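Putative aliphatic sulfonates-binding protein (Escherichia coli, PDB 2X26) probably serves as the periplasmic solute-binding component of an ABC transport system that takes up aliphatic sulfonates. Local coordinates at residues D73-P84 / Q183-R192. Numbering follows the deposited sequence.
Sequences DLVYVGVEPPKP and QTGSFYLAAR
Val75 and Ala190 exchange two backbone hydrogen bonds in an antiparallel pairing of strands 74-80 and 186-191, which a classic beta bulge interrupts where Val77 and Gly78 both face Tyr188. Tyr188 O takes the N-H of Val77 at 2.9 Å and, weakly, that of Gly78. Within the bulge, Tyr188 N bonds back to Gly78 O.

On one face of the sheet, Tyr188 OH donates to Glu80 OE2 at 2.6 Å, from above the carboxylate plane. In one of its two conformers, Ser186 OG donates to Glu80 OE1 at 2.7 Å. A water links this OE1 to Phe187 O, and a glycerol, probably from the crystallisation liquor, also bonds to it. With an alanine here, both hydroxyls would probably lose their shared carboxylate, and the Tyr188 ring would be less firmly placed. Val75, on the same face, sets CG1 over the centre of the Arg192 guanidinium. Arg192 CG lies anti to the backbone N (chi1 -174°) and the chain bends at chi3, bringing NH2 to Asp73 OD1 in a 2.8 Å salt bridge.

On the other face, the edge of Tyr76 meets the face of Phe187, with the ring planes at 59°. Val79 CG2 packs against Phe187 CE1 at 3.5 Å.

Strand 74-80 is an outer strand of a five-stranded mixed sheet. Residues 81-84 and 183-185 lead to the second sheet, consistent with the two lobes of a type II periplasmic binding protein. Gln261 of helix 255-270 bonds to Tyr76 OH.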
loop_
_atom_site.group_PDB
_atom_site.type_symbol
_atom_site.label_atom_id
_atom_site.label_comp_id
_atom_site.label_asym_id
_atom_site.label_seq_id
_atom_site.Cartn_x
_atom_site.Cartn_y
_atom_site.Cartn_z
ATOM N N ASP A 73 -1.237 8.579 15.704
ATOM C CA ASP A 73 -2.668 8.258 15.855
ATOM C C ASP A 73 -3.333 8.104 14.474
ATOM O O ASP A 73 -4.538 8.306 14.319
ATOM C CB ASP A 73 -3.395 9.312 16.693
ATOM C CG ASP A 73 -4.836 8.886 17.085
ATOM O OD1 ASP A 73 -5.161 7.667 17.138
ATOM O OD2 ASP A 73 -5.657 9.799 17.340
ATOM N N LEU A 74 -2.574 7.664 13.495
ATOM C CA LEU A 74 -3.101 7.567 12.118
ATOM C C LEU A 74 -4.049 6.403 11.976
ATOM O O LEU A 74 -3.752 5.315 12.462
ATOM C CB LEU A 74 -1.955 7.334 11.186
ATOM C CG LEU A 74 -0.858 8.350 11.367
ATOM C CD1 LEU A 74 0.283 7.947 10.408
ATOM C CD2 LEU A 74 -1.369 9.771 11.055
ATOM N N VAL A 75 -5.186 6.609 11.327
ATOM C CA VAL A 75 -6.239 5.592 11.302
ATOM C C VAL A 75 -6.309 4.971 9.928
ATOM O O VAL A 75 -6.061 5.669 8.909
ATOM C CB VAL A 75 -7.607 6.172 11.679
ATOM C CG1 VAL A 75 -7.593 6.604 13.141
ATOM C CG2 VAL A 75 -8.032 7.338 10.791
ATOM N N TYR A 76 -6.664 3.676 9.895
ATOM C CA TYR A 76 -6.914 2.983 8.636
ATOM C C TYR A 76 -8.327 3.336 8.180
ATOM O O TYR A 76 -9.311 2.984 8.851
ATOM C CB TYR A 76 -6.834 1.476 8.853
ATOM C CG TYR A 76 -5.511 0.961 9.370
ATOM C CD1 TYR A 76 -4.475 0.589 8.481
ATOM C CD2 TYR A 76 -5.305 0.787 10.710
ATOM C CE1 TYR A 76 -3.243 0.088 8.957
ATOM C CE2 TYR A 76 -4.080 0.296 11.217
ATOM C CZ TYR A 76 -3.054 -0.050 10.328
ATOM O OH TYR A 76 -1.851 -0.553 10.803
ATOM N N VAL A 77 -8.428 4.043 7.072
ATOM C CA VAL A 77 -9.721 4.433 6.545
ATOM C C VAL A 77 -10.251 3.457 5.474
ATOM O O VAL A 77 -11.458 3.430 5.222
ATOM C CB VAL A 77 -9.788 5.906 6.009
ATOM C CG1 VAL A 77 -9.771 6.962 7.176
ATOM C CG2 VAL A 77 -8.720 6.173 4.907
ATOM N N GLY A 78 -9.373 2.683 4.841
ATOM C CA GLY A 78 -9.798 1.793 3.747
ATOM C C GLY A 78 -8.745 0.745 3.504
ATOM O O GLY A 78 -7.564 0.966 3.761
ATOM N N VAL A 79 -9.158 -0.376 2.923
ATOM C CA VAL A 79 -8.193 -1.460 2.588
ATOM C C VAL A 79 -8.505 -2.018 1.186
ATOM O O VAL A 79 -9.668 -2.059 0.731
ATOM C CB VAL A 79 -8.219 -2.618 3.655
ATOM C CG1 VAL A 79 -9.645 -3.271 3.752
ATOM C CG2 VAL A 79 -7.114 -3.671 3.386
ATOM N N GLU A 80 -7.448 -2.372 0.471
ATOM C CA GLU A 80 -7.541 -3.030 -0.864
ATOM C C GLU A 80 -7.108 -4.485 -0.694
ATOM O O GLU A 80 -6.330 -4.792 0.223
ATOM C CB GLU A 80 -6.544 -2.363 -1.807
ATOM C CG GLU A 80 -6.870 -0.934 -2.062
ATOM C CD GLU A 80 -5.799 -0.089 -2.744
ATOM O OE1 GLU A 80 -4.625 0.067 -2.288
ATOM O OE2 GLU A 80 -6.197 0.579 -3.690
ATOM N N PRO A 81 -7.509 -5.366 -1.626
ATOM C CA PRO A 81 -7.142 -6.788 -1.467
ATOM C C PRO A 81 -5.647 -6.989 -1.567
ATOM O O PRO A 81 -4.983 -6.221 -2.211
ATOM C CB PRO A 81 -7.823 -7.476 -2.658
ATOM C CG PRO A 81 -8.898 -6.456 -3.154
ATOM C CD PRO A 81 -8.310 -5.104 -2.839
ATOM N N PRO A 82 -5.137 -8.045 -0.956
ATOM C CA PRO A 82 -3.741 -8.362 -1.126
ATOM C C PRO A 82 -3.407 -8.780 -2.578
ATOM O O PRO A 82 -4.299 -9.163 -3.329
ATOM C CB PRO A 82 -3.550 -9.608 -0.232
ATOM C CG PRO A 82 -4.823 -10.178 -0.015
ATOM C CD PRO A 82 -5.870 -9.099 -0.240
ATOM N N LYS A 83 -2.120 -8.699 -2.911
ATOM C CA LYS A 83 -1.646 -9.060 -4.254
ATOM C C LYS A 83 -0.649 -10.183 -4.103
ATOM O O LYS A 83 0.550 -9.965 -4.278
ATOM C CB LYS A 83 -0.941 -7.852 -4.920
ATOM C CG LYS A 83 -1.825 -6.607 -5.125
ATOM C CD LYS A 83 -1.148 -5.574 -6.104
ATOM C CE LYS A 83 0.392 -5.377 -5.937
ATOM N NZ LYS A 83 1.187 -4.822 -7.160
ATOM N N PRO A 84 -1.132 -11.410 -3.837
ATOM C CA PRO A 84 -0.136 -12.489 -3.558
ATOM C C PRO A 84 0.769 -12.846 -4.730
ATOM O O PRO A 84 1.916 -13.226 -4.499
ATOM C CB PRO A 84 -0.998 -13.678 -3.182
ATOM C CG PRO A 84 -2.369 -13.419 -3.775
ATOM C CD PRO A 84 -2.516 -11.885 -3.694
ATOM N N GLN A 183 -2.110 -13.027 3.094
ATOM C CA GLN A 183 -1.760 -11.639 3.162
ATOM C C GLN A 183 -2.926 -10.688 3.511
ATOM O O GLN A 183 -4.100 -11.014 3.395
ATOM C CB GLN A 183 -1.082 -11.287 1.860
ATOM C CG GLN A 183 0.216 -12.049 1.660
ATOM C CD GLN A 183 0.996 -11.499 0.515
ATOM O OE1 GLN A 183 0.450 -11.334 -0.568
ATOM N NE2 GLN A 183 2.268 -11.183 0.735
ATOM N N THR A 184 -2.588 -9.474 3.935
ATOM C CA THR A 184 -3.582 -8.545 4.511
ATOM C C THR A 184 -4.239 -7.564 3.524
ATOM O O THR A 184 -5.460 -7.339 3.549
ATOM C CB THR A 184 -2.844 -7.721 5.570
ATOM O OG1 THR A 184 -2.376 -8.632 6.557
ATOM C CG2 THR A 184 -3.777 -6.654 6.244
ATOM N N GLY A 185 -3.421 -6.978 2.664
ATOM C CA GLY A 185 -3.940 -5.974 1.725
ATOM C C GLY A 185 -3.148 -4.662 1.881
ATOM O O GLY A 185 -2.239 -4.595 2.690
ATOM N N SER A 186 -3.456 -3.647 1.071
ATOM C CA SER A 186 -2.789 -2.347 1.262
ATOM C C SER A 186 -3.802 -1.372 1.779
ATOM O O SER A 186 -5.027 -1.613 1.721
ATOM C CB SER A 186 -2.177 -1.817 -0.031
ATOM O OG SER A 186 -3.132 -1.845 -1.085
ATOM N N PHE A 187 -3.322 -0.267 2.314
ATOM C CA PHE A 187 -4.217 0.611 3.092
ATOM C C PHE A 187 -4.255 2.064 2.666
ATOM O O PHE A 187 -3.344 2.559 1.971
ATOM C CB PHE A 187 -3.815 0.603 4.554
ATOM C CG PHE A 187 -4.059 -0.711 5.239
ATOM C CD1 PHE A 187 -5.362 -1.113 5.594
ATOM C CD2 PHE A 187 -2.992 -1.536 5.506
ATOM C CE1 PHE A 187 -5.590 -2.336 6.300
ATOM C CE2 PHE A 187 -3.185 -2.798 6.176
ATOM C CZ PHE A 187 -4.494 -3.197 6.569
ATOM N N TYR A 188 -5.347 2.729 3.045
ATOM C CA TYR A 188 -5.444 4.181 2.962
ATOM C C TYR A 188 -5.512 4.637 4.393
ATOM O O TYR A 188 -6.225 4.023 5.181
ATOM C CB TYR A 188 -6.706 4.596 2.228
ATOM C CG TYR A 188 -6.580 4.223 0.787
ATOM C CD1 TYR A 188 -6.908 2.934 0.360
ATOM C CD2 TYR A 188 -6.060 5.139 -0.125
ATOM C CE1 TYR A 188 -6.751 2.595 -0.987
ATOM C CE2 TYR A 188 -5.904 4.810 -1.472
ATOM C CZ TYR A 188 -6.248 3.523 -1.880
ATOM O OH TYR A 188 -6.079 3.181 -3.209
ATOM N N LEU A 189 -4.699 5.651 4.717
ATOM C CA LEU A 189 -4.664 6.214 6.064
ATOM C C LEU A 189 -4.919 7.713 6.087
ATOM O O LEU A 189 -4.622 8.443 5.126
ATOM C CB LEU A 189 -3.308 5.901 6.733
ATOM C CG LEU A 189 -3.126 4.365 7.006
ATOM C CD1 LEU A 189 -2.270 3.824 5.880
ATOM C CD2 LEU A 189 -2.536 4.140 8.362
ATOM N N ALA A 190 -5.453 8.177 7.218
ATOM C CA ALA A 190 -5.643 9.601 7.462
ATOM C C ALA A 190 -5.436 9.889 8.917
ATOM O O ALA A 190 -5.447 8.987 9.705
ATOM C CB ALA A 190 -7.059 10.019 7.077
ATOM N N ALA A 191 -5.274 11.165 9.280
ATOM C CA ALA A 191 -5.378 11.537 10.684
ATOM C C ALA A 191 -6.823 11.410 11.173
ATOM O O ALA A 191 -7.786 11.688 10.428
ATOM C CB ALA A 191 -4.864 12.961 10.882
ATOM N N ARG A 192 -6.987 10.941 12.416
ATOM C CA ARG A 192 -8.329 10.717 12.907
ATOM C C ARG A 192 -9.255 11.943 12.856
ATOM O O ARG A 192 -10.414 11.827 12.451
ATOM C CB ARG A 192 -8.319 10.034 14.263
ATOM C CG ARG A 192 -9.713 9.640 14.769
ATOM C CD ARG A 192 -9.646 9.248 16.237
ATOM N NE ARG A 192 -8.516 8.354 16.493
ATOM C CZ ARG A 192 -8.610 7.030 16.484
ATOM N NH1 ARG A 192 -9.792 6.450 16.214
ATOM N NH2 ARG A 192 -7.518 6.282 16.699
HETATM O O HOH W 1 -3.017 1.624 -0.704
HETATM O O HOH W 2 -7.988 -7.100 2.012
HETATM O O HOH W 3 -2.893 -4.417 -2.217
#